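Local coordinates for protein tripartite terminase subunit 3 (PDB 3N4P) that probably forms part of the motor that packages viral genomic DNA into capsids, this chain being the protein's C-terminal nuclease domain, at residues E133-V138 / I271-F276; R186-A191 / V261-Y266. All coordinates share one frame; numbering follows the deposited sequence.

Contact 1 (E133-V138 / I271-F276)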
ATOM      1  N   GLU B 133      -2.088  23.899  -5.318  1.00 62.68           N
ATOM      2  CA  GLU B 133      -1.943  24.876  -4.219  1.00 62.12           C
ATOM      3  C   GLU B 133      -1.106  24.336  -3.053  1.00 59.02           C
ATOM      4  O   GLU B 133      -1.141  23.148  -2.778  1.00 58.36           O
ATOM      5  CB  GLU B 133      -3.334  25.214  -3.705  1.00 64.51           C
ATOM      6  CG  GLU B 133      -3.500  26.325  -2.647  1.00 67.17           C
ATOM      7  CD  GLU B 133      -5.001  26.532  -2.313  1.00 75.44           C
ATOM      8  OE1 GLU B 133      -5.624  25.651  -1.616  1.00 77.81           O
ATOM      9  OE2 GLU B 133      -5.582  27.554  -2.768  1.00 78.90           O
ATOM     10  N   LEU B 134      -0.379  25.213  -2.370  1.00 57.92           N
ATOM     11  CA  LEU B 134       0.357  24.897  -1.134  1.00 55.45           C
ATOM     12  C   LEU B 134      -0.122  25.669   0.056  1.00 56.72           C
ATOM     13  O   LEU B 134      -0.273  26.868  -0.037  1.00 58.14           O
ATOM     14  CB  LEU B 134       1.785  25.356  -1.243  1.00 53.02           C
ATOM     15  CG  LEU B 134       2.795  24.380  -1.710  1.00 52.84           C
ATOM     16  CD1 LEU B 134       4.085  25.249  -2.034  1.00 43.50           C
ATOM     17  CD2 LEU B 134       2.973  23.281  -0.607  1.00 51.46           C
ATOM     18  N   ARG B 135      -0.261  25.008   1.191  1.00 55.96           N
ATOM     19  CA  ARG B 135      -0.640  25.663   2.410  1.00 57.65           C
ATOM     20  C   ARG B 135       0.308  25.241   3.466  1.00 56.71           C
ATOM     21  O   ARG B 135       0.405  24.052   3.775  1.00 57.15           O
ATOM     22  CB  ARG B 135      -2.026  25.252   2.809  1.00 58.97           C
ATOM     23  CG  ARG B 135      -3.062  26.038   2.102  1.00 61.53           C
ATOM     24  CD  ARG B 135      -4.513  25.576   2.415  1.00 61.03           C
ATOM     25  NE  ARG B 135      -5.355  26.340   1.513  1.00 69.64           N
ATOM     26  CZ  ARG B 135      -6.309  27.213   1.872  1.00 77.95           C
ATOM     27  NH1 ARG B 135      -6.670  27.377   3.161  1.00 79.31           N
ATOM     28  NH2 ARG B 135      -6.940  27.898   0.912  1.00 75.74           N
ATOM     29  N   ILE B 136       0.992  26.217   4.049  1.00 57.30           N
ATOM     30  CA  ILE B 136       2.153  25.950   4.873  1.00 55.76           C
ATOM     31  C   ILE B 136       1.988  26.593   6.235  1.00 57.05           C
ATOM     32  O   ILE B 136       1.710  27.754   6.314  1.00 58.93           O
ATOM     33  CB  ILE B 136       3.438  26.520   4.175  1.00 54.71           C
ATOM     34  CG1 ILE B 136       3.599  25.877   2.801  1.00 54.38           C
ATOM     35  CG2 ILE B 136       4.721  26.308   5.026  1.00 50.64           C
ATOM     36  CD1 ILE B 136       4.653  26.609   1.905  1.00 52.26           C
ATOM     37  N   ALA B 137       2.208  25.835   7.297  1.00 57.11           N
ATOM     38  CA  ALA B 137       2.297  26.402   8.633  1.00 60.15           C
ATOM     39  C   ALA B 137       3.697  26.281   9.205  1.00 59.99           C
ATOM     40  O   ALA B 137       4.252  25.183   9.248  1.00 60.96           O
ATOM     41  CB  ALA B 137       1.318  25.619   9.561  1.00 59.82           C
ATOM     42  N   VAL B 138       4.233  27.330   9.766  1.00 61.81           N
ATOM     43  CA  VAL B 138       5.585  27.281  10.314  1.00 61.65           C
ATOM     44  C   VAL B 138       5.396  27.635  11.768  1.00 65.83           C
ATOM     45  O   VAL B 138       4.991  28.748  12.064  1.00 69.25           O
ATOM     46  CB  VAL B 138       6.550  28.376   9.711  1.00 61.76           C
ATOM     47  CG1 VAL B 138       7.949  28.266  10.320  1.00 56.88           C
ATOM     48  CG2 VAL B 138       6.705  28.287   8.191  1.00 60.25           C
ATOM     49  N   ILE B 271     -12.151  24.325   9.220  1.00 95.08           N
ATOM     50  CA  ILE B 271     -11.988  25.083  10.455  1.00 96.26           C
ATOM     51  C   ILE B 271     -10.768  26.031  10.488  1.00 94.01           C
ATOM     52  O   ILE B 271     -10.778  27.032  11.214  1.00 96.28           O
ATOM     53  CB  ILE B 271     -11.981  24.077  11.652  1.00 96.86           C
ATOM     54  CG1 ILE B 271     -13.403  23.944  12.211  1.00100.90           C
ATOM     55  CG2 ILE B 271     -11.021  24.503  12.749  1.00 97.59           C
ATOM     56  CD1 ILE B 271     -13.655  22.613  12.991  1.00103.14           C
ATOM     57  N   HIS B 272      -9.723  25.710   9.708  1.00 88.14           N
ATOM     58  CA  HIS B 272      -8.513  26.507   9.673  1.00 86.12           C
ATOM     59  C   HIS B 272      -8.330  27.214   8.343  1.00 83.47           C
ATOM     60  O   HIS B 272      -7.411  27.957   8.211  1.00 83.64           O
ATOM     61  CB  HIS B 272      -7.285  25.628   9.986  1.00 82.96           C
ATOM     62  CG  HIS B 272      -7.333  25.013  11.348  1.00 86.34           C
ATOM     63  ND1 HIS B 272      -7.744  23.707  11.567  1.00 88.48           N
ATOM     64  CD2 HIS B 272      -7.085  25.545  12.570  1.00 90.11           C
ATOM     65  CE1 HIS B 272      -7.718  23.455  12.865  1.00 89.57           C
ATOM     66  NE2 HIS B 272      -7.330  24.552  13.498  1.00 91.40           N
ATOM     67  N   ALA B 273      -9.214  26.988   7.384  1.00 82.94           N
ATOM     68  CA  ALA B 273      -9.033  27.430   6.025  1.00 82.01           C
ATOM     69  C   ALA B 273      -8.920  28.953   5.782  1.00 84.98           C
ATOM     70  O   ALA B 273      -8.132  29.363   4.931  1.00 85.58           O
ATOM     71  CB  ALA B 273     -10.015  26.782   5.089  1.00 81.51           C
ATOM     72  N   ILE B 274      -9.606  29.798   6.537  1.00 88.37           N
ATOM     73  CA  ILE B 274      -9.374  31.231   6.425  1.00 90.44           C
ATOM     74  C   ILE B 274      -8.026  31.731   6.951  1.00 88.90           C
ATOM     75  O   ILE B 274      -7.640  32.852   6.621  1.00 89.26           O
ATOM     76  CB  ILE B 274     -10.445  32.135   7.119  1.00 96.61           C
ATOM     77  CG1 ILE B 274     -11.082  31.453   8.332  1.00 96.89           C
ATOM     78  CG2 ILE B 274     -11.430  32.787   6.098  1.00 98.49           C
ATOM     79  CD1 ILE B 274     -10.184  31.471   9.576  1.00 96.97           C
ATOM     80  N   ARG B 275      -7.323  30.934   7.769  1.00 86.53           N
ATOM     81  CA  ARG B 275      -6.053  31.393   8.382  1.00 85.19           C
ATOM     82  C   ARG B 275      -4.927  31.472   7.356  1.00 81.67           C
ATOM     83  O   ARG B 275      -3.960  32.208   7.518  1.00 81.61           O
ATOM     84  CB  ARG B 275      -5.625  30.522   9.574  1.00 84.01           C
ATOM     85  CG  ARG B 275      -6.589  30.504  10.788  1.00 90.68           C
ATOM     86  CD  ARG B 275      -6.784  31.905  11.384  1.00100.01           C
ATOM     87  NE  ARG B 275      -5.643  32.382  12.182  1.00102.23           N
ATOM     88  CZ  ARG B 275      -5.571  32.312  13.513  1.00104.90           C
ATOM     89  NH1 ARG B 275      -6.569  31.778  14.210  1.00107.32           N
ATOM     90  NH2 ARG B 275      -4.505  32.779  14.156  1.00103.27           N
ATOM     91  N   PHE B 276      -5.086  30.722   6.283  1.00 79.22           N
ATOM     92  CA  PHE B 276      -4.089  30.636   5.250  1.00 75.98           C
ATOM     93  C   PHE B 276      -4.235  31.814   4.290  1.00 78.46           C
ATOM     94  O   PHE B 276      -5.309  32.062   3.745  1.00 81.53           O
ATOM     95  CB  PHE B 276      -4.148  29.273   4.536  1.00 72.50           C
ATOM     96  CG  PHE B 276      -3.712  28.126   5.393  1.00 67.29           C
ATOM     97  CD1 PHE B 276      -2.385  27.696   5.382  1.00 64.37           C
ATOM     98  CD2 PHE B 276      -4.637  27.451   6.197  1.00 67.02           C
ATOM     99  CE1 PHE B 276      -1.954  26.650   6.178  1.00 55.80           C
ATOM    100  CE2 PHE B 276      -4.253  26.428   6.992  1.00 59.80           C
ATOM    101  CZ  PHE B 276      -2.920  25.978   7.001  1.00 58.19           C
TER

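Contact 2 (R186-A191 / V261-Y266)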
ATOM      1  N   ARG B 186      -3.581  25.298  22.704  1.00 99.95           N
ATOM      2  CA  ARG B 186      -4.640  24.322  23.055  1.00 99.77           C
ATOM      3  C   ARG B 186      -4.833  23.315  21.948  1.00 95.07           C
ATOM      4  O   ARG B 186      -5.266  22.208  22.187  1.00 94.98           O
ATOM      5  CB  ARG B 186      -5.984  25.025  23.337  1.00103.98           C
ATOM      6  CG  ARG B 186      -6.293  25.219  24.793  1.00109.39           C
ATOM      7  CD  ARG B 186      -5.113  25.739  25.600  1.00112.67           C
ATOM      8  NE  ARG B 186      -5.177  25.280  26.988  1.00116.58           N
ATOM      9  CZ  ARG B 186      -5.476  26.041  28.040  1.00121.39           C
ATOM     10  NH1 ARG B 186      -5.728  27.336  27.894  1.00125.32           N
ATOM     11  NH2 ARG B 186      -5.502  25.500  29.252  1.00124.02           N
ATOM     12  N   ASP B 187      -4.501  23.715  20.726  1.00 92.08           N
ATOM     13  CA  ASP B 187      -4.588  22.834  19.573  1.00 88.18           C
ATOM     14  C   ASP B 187      -3.989  21.428  19.766  1.00 84.39           C
ATOM     15  O   ASP B 187      -4.617  20.458  19.418  1.00 83.67           O
ATOM     16  CB  ASP B 187      -3.897  23.497  18.377  1.00 86.21           C
ATOM     17  CG  ASP B 187      -4.639  24.711  17.904  1.00 90.33           C
ATOM     18  OD1 ASP B 187      -5.873  24.752  18.182  1.00 94.30           O
ATOM     19  OD2 ASP B 187      -4.000  25.609  17.300  1.00 86.36           O
ATOM     20  N   LYS B 188      -2.769  21.341  20.290  1.00 82.07           N
ATOM     21  CA  LYS B 188      -2.011  20.093  20.307  1.00 77.59           C
ATOM     22  C   LYS B 188      -2.815  18.887  20.877  1.00 76.02           C
ATOM     23  O   LYS B 188      -2.726  17.757  20.387  1.00 72.53           O
ATOM     24  CB  LYS B 188      -0.730  20.275  21.111  1.00 77.43           C
ATOM     25  CG  LYS B 188       0.311  19.303  20.708  1.00 76.39           C
ATOM     26  CD  LYS B 188       1.153  18.817  21.878  1.00 81.77           C
ATOM     27  CE  LYS B 188       2.597  18.500  21.366  1.00 79.71           C
ATOM     28  NZ  LYS B 188       3.097  17.159  21.861  1.00 77.57           N
ATOM     29  N   ALA B 189      -3.597  19.110  21.911  1.00 78.41           N
ATOM     30  CA  ALA B 189      -4.335  17.960  22.455  1.00 77.48           C
ATOM     31  C   ALA B 189      -5.375  17.473  21.428  1.00 75.50           C
ATOM     32  O   ALA B 189      -5.386  16.320  21.073  1.00 71.84           O
ATOM     33  CB  ALA B 189      -4.929  18.276  23.753  1.00 82.04           C
ATOM     34  N   LEU B 190      -6.187  18.376  20.878  1.00 77.10           N
ATOM     35  CA  LEU B 190      -7.178  17.977  19.847  1.00 75.67           C
ATOM     36  C   LEU B 190      -6.528  17.215  18.672  1.00 69.35           C
ATOM     37  O   LEU B 190      -7.003  16.135  18.244  1.00 66.48           O
ATOM     38  CB  LEU B 190      -7.912  19.208  19.301  1.00 77.08           C
ATOM     39  CG  LEU B 190      -8.567  20.148  20.298  1.00 84.76           C
ATOM     40  CD1 LEU B 190      -9.447  21.212  19.605  1.00 86.33           C
ATOM     41  CD2 LEU B 190      -9.360  19.350  21.330  1.00 84.30           C
ATOM     42  N   ALA B 191      -5.451  17.807  18.157  1.00 64.34           N
ATOM     43  CA  ALA B 191      -4.657  17.204  17.088  1.00 61.81           C
ATOM     44  C   ALA B 191      -4.124  15.808  17.429  1.00 60.14           C
ATOM     45  O   ALA B 191      -4.373  14.866  16.696  1.00 58.91           O
ATOM     46  CB  ALA B 191      -3.492  18.205  16.560  1.00 57.76           C
ATOM     47  N   VAL B 261       3.562  15.414  11.418  1.00 44.26           N
ATOM     48  CA  VAL B 261       2.511  14.748  10.678  1.00 43.82           C
ATOM     49  C   VAL B 261       1.152  15.008  11.381  1.00 46.76           C
ATOM     50  O   VAL B 261       0.173  15.322  10.761  1.00 47.89           O
ATOM     51  CB  VAL B 261       2.823  13.214  10.646  1.00 43.57           C
ATOM     52  CG1 VAL B 261       1.606  12.354  10.160  1.00 34.92           C
ATOM     53  CG2 VAL B 261       4.116  12.986   9.842  1.00 37.93           C
ATOM     54  N   ILE B 262       1.103  14.866  12.687  1.00 48.25           N
ATOM     55  CA  ILE B 262      -0.128  15.123  13.411  1.00 52.87           C
ATOM     56  C   ILE B 262      -0.704  16.531  13.050  1.00 55.31           C
ATOM     57  O   ILE B 262      -1.882  16.671  12.810  1.00 57.00           O
ATOM     58  CB  ILE B 262       0.117  14.923  14.922  1.00 54.26           C
ATOM     59  CG1 ILE B 262       0.367  13.439  15.194  1.00 51.43           C
ATOM     60  CG2 ILE B 262      -1.078  15.404  15.777  1.00 58.41           C
ATOM     61  CD1 ILE B 262       0.746  13.098  16.586  1.00 51.79           C
ATOM     62  N   MET B 263       0.155  17.533  12.907  1.00 55.21           N
ATOM     63  CA  MET B 263      -0.295  18.892  12.720  1.00 56.51           C
ATOM     64  C   MET B 263      -0.628  19.175  11.264  1.00 55.77           C
ATOM     65  O   MET B 263      -1.630  19.809  10.978  1.00 57.06           O
ATOM     66  CB  MET B 263       0.732  19.880  13.251  1.00 57.24           C
ATOM     67  CG  MET B 263       0.978  19.792  14.702  1.00 58.96           C
ATOM     68  SD  MET B 263      -0.554  19.983  15.750  1.00 71.26           S
ATOM     69  CE  MET B 263       0.236  19.414  17.252  1.00 69.77           C
ATOM     70  N   ALA B 264       0.175  18.692  10.337  1.00 52.60           N
ATOM     71  CA  ALA B 264      -0.230  18.869   8.950  1.00 53.73           C
ATOM     72  C   ALA B 264      -1.615  18.244   8.741  1.00 55.32           C
ATOM     73  O   ALA B 264      -2.467  18.849   8.088  1.00 58.19           O
ATOM     74  CB  ALA B 264       0.806  18.288   7.977  1.00 48.67           C
ATOM     75  N   THR B 265      -1.844  17.053   9.278  1.00 55.87           N
ATOM     76  CA  THR B 265      -3.140  16.385   9.081  1.00 57.95           C
ATOM     77  C   THR B 265      -4.277  17.187   9.714  1.00 62.68           C
ATOM     78  O   THR B 265      -5.297  17.422   9.080  1.00 65.90           O
ATOM     79  CB  THR B 265      -3.112  14.898   9.558  1.00 57.37           C
ATOM     80  OG1 THR B 265      -2.820  14.821  10.965  1.00 57.04           O
ATOM     81  CG2 THR B 265      -2.014  14.147   8.826  1.00 53.81           C
ATOM     82  N   TYR B 266      -4.069  17.653  10.939  1.00 64.10           N
ATOM     83  CA  TYR B 266      -4.973  18.525  11.641  1.00 67.82           C
ATOM     84  C   TYR B 266      -5.338  19.841  10.899  1.00 70.46           C
ATOM     85  O   TYR B 266      -6.526  20.235  10.866  1.00 70.66           O
ATOM     86  CB  TYR B 266      -4.332  18.869  12.970  1.00 69.21           C
ATOM     87  CG  TYR B 266      -5.187  19.658  13.913  1.00 76.39           C
ATOM     88  CD1 TYR B 266      -6.342  19.078  14.485  1.00 82.74           C
ATOM     89  CD2 TYR B 266      -4.833  20.966  14.279  1.00 80.70           C
ATOM     90  CE1 TYR B 266      -7.137  19.769  15.364  1.00 88.58           C
ATOM     91  CE2 TYR B 266      -5.628  21.678  15.193  1.00 88.89           C
ATOM     92  CZ  TYR B 266      -6.786  21.066  15.716  1.00 93.23           C
ATOM     93  OH  TYR B 266      -7.600  21.720  16.611  1.00103.02           O
TER
HETATM   94  O   HOH W   1      -4.314  15.106  13.917  1.00 14.06           O

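Contact 1 (E133-V138 / I271-F276)
Strand 133-138 belongs to the central mixed sheet of the terminase nuclease domain, an RNase H-like fold, and runs straight into Glu139, which binds magnesium together with Asp68. On one face of that sheet Arg135 and Phe276 meet where the turn 271-276 brings the chain back from helix 256-267 to the edge strand 276-277. The aliphatic part of Arg135 lies across the aromatic ring, Arg135 CB coming within 3.6 Å of Phe276 CD1. Arg135 CD stands over the face of the Phe276 ring, 4.2 Å from its centroid, a CH-pi contact. From CG to NE the arginine chain is extended, which carries the guanidinium past the ring to the turn, its plane 48° from that of the phenyl group. There Arg135 NH1 donates to Ala273 O at 3.0 Å, approaching a lone pair in the carbonyl plane with an N-H...O angle of 145°. The other side of the arginine is held by its own strand, where Arg135 NE forms a salt bridge to Glu133 OE1 at 3.2 Å, reached from above the carboxylate plane. Glu133 has further partners in Thr62 and Arg165 on the two flanking strands. Tyr169 meets the Phe276 ring edge-to-face. At its rim, the same phenyl ring places Phe276 CE1 3.7 Å from the backbone N of Ile136.

Contact 2 (R186-A191 / V261-Y266)
A near-perpendicular helix-helix packing, partly buried, joins the N-terminal part of helix 187-200 to helix 256-267, with Ala191 set against Tyr266, Met263 and Ile262. The axes of the two short segments pass 9.9 Å apart at 88°. Ala191 CB sits over one face of the Tyr266 ring, 3.7 Å from its centroid, as a CH-pi contact; the ring is brought beneath it because CG of Tyr266 is anti to the backbone N (chi1 -174°). Leu190 crosses the phenol end obliquely, its CD1 3.6 Å from Tyr266 OH, while Asp187 approaches the same end and gives its OD2 to a hydrogen bond with Tyr182 OH. Helix 256-267 lies against the central sheet of this RNase H-like nuclease domain, with Met263 and Ala264 touching Tyr66, and helix 187-200 falls within the region required for interaction with UL56 and for DNA packaging. Met263 bends at chi2 (-56°), which turns its thioether toward the other helix: SD reaches Ala191 CB at 3.5 Å, and CE presses closely on CG of Lys188. On the Ile262 side, its CG2 branch packs on the backbone carbonyl of Ala191. A water lies between the helices there, 2.8 Å from Ala191 O and 3.1 Å from Ile262 O, placed to donate to either carbonyl, though it has more acceptors in reach than protons.

Of the four segments, 133-138 comes first along the chain, then 186-191, 261-266 and finally the turn 271-276. Contact 2 is therefore nested within the loop that contact 1 closes: the inner pairing joins segments 186-191 and 261-266, 70 residues apart at their closest ends, and the outer one returns the chain to the sheet, where 276-277 pairs with strand 165-172 and Phe276 reaches back to strand 133-138. The contacts lie about 13 Å apart, centre to centre. They touch just after helix 256-267, His272 CE1 lying 3.6 Å from Tyr266 CE2. Tyr182, in a loop before helix 187-200, also bridges them, touching Ala137 and hydrogen-bonding Asp187 through its hydroxyl.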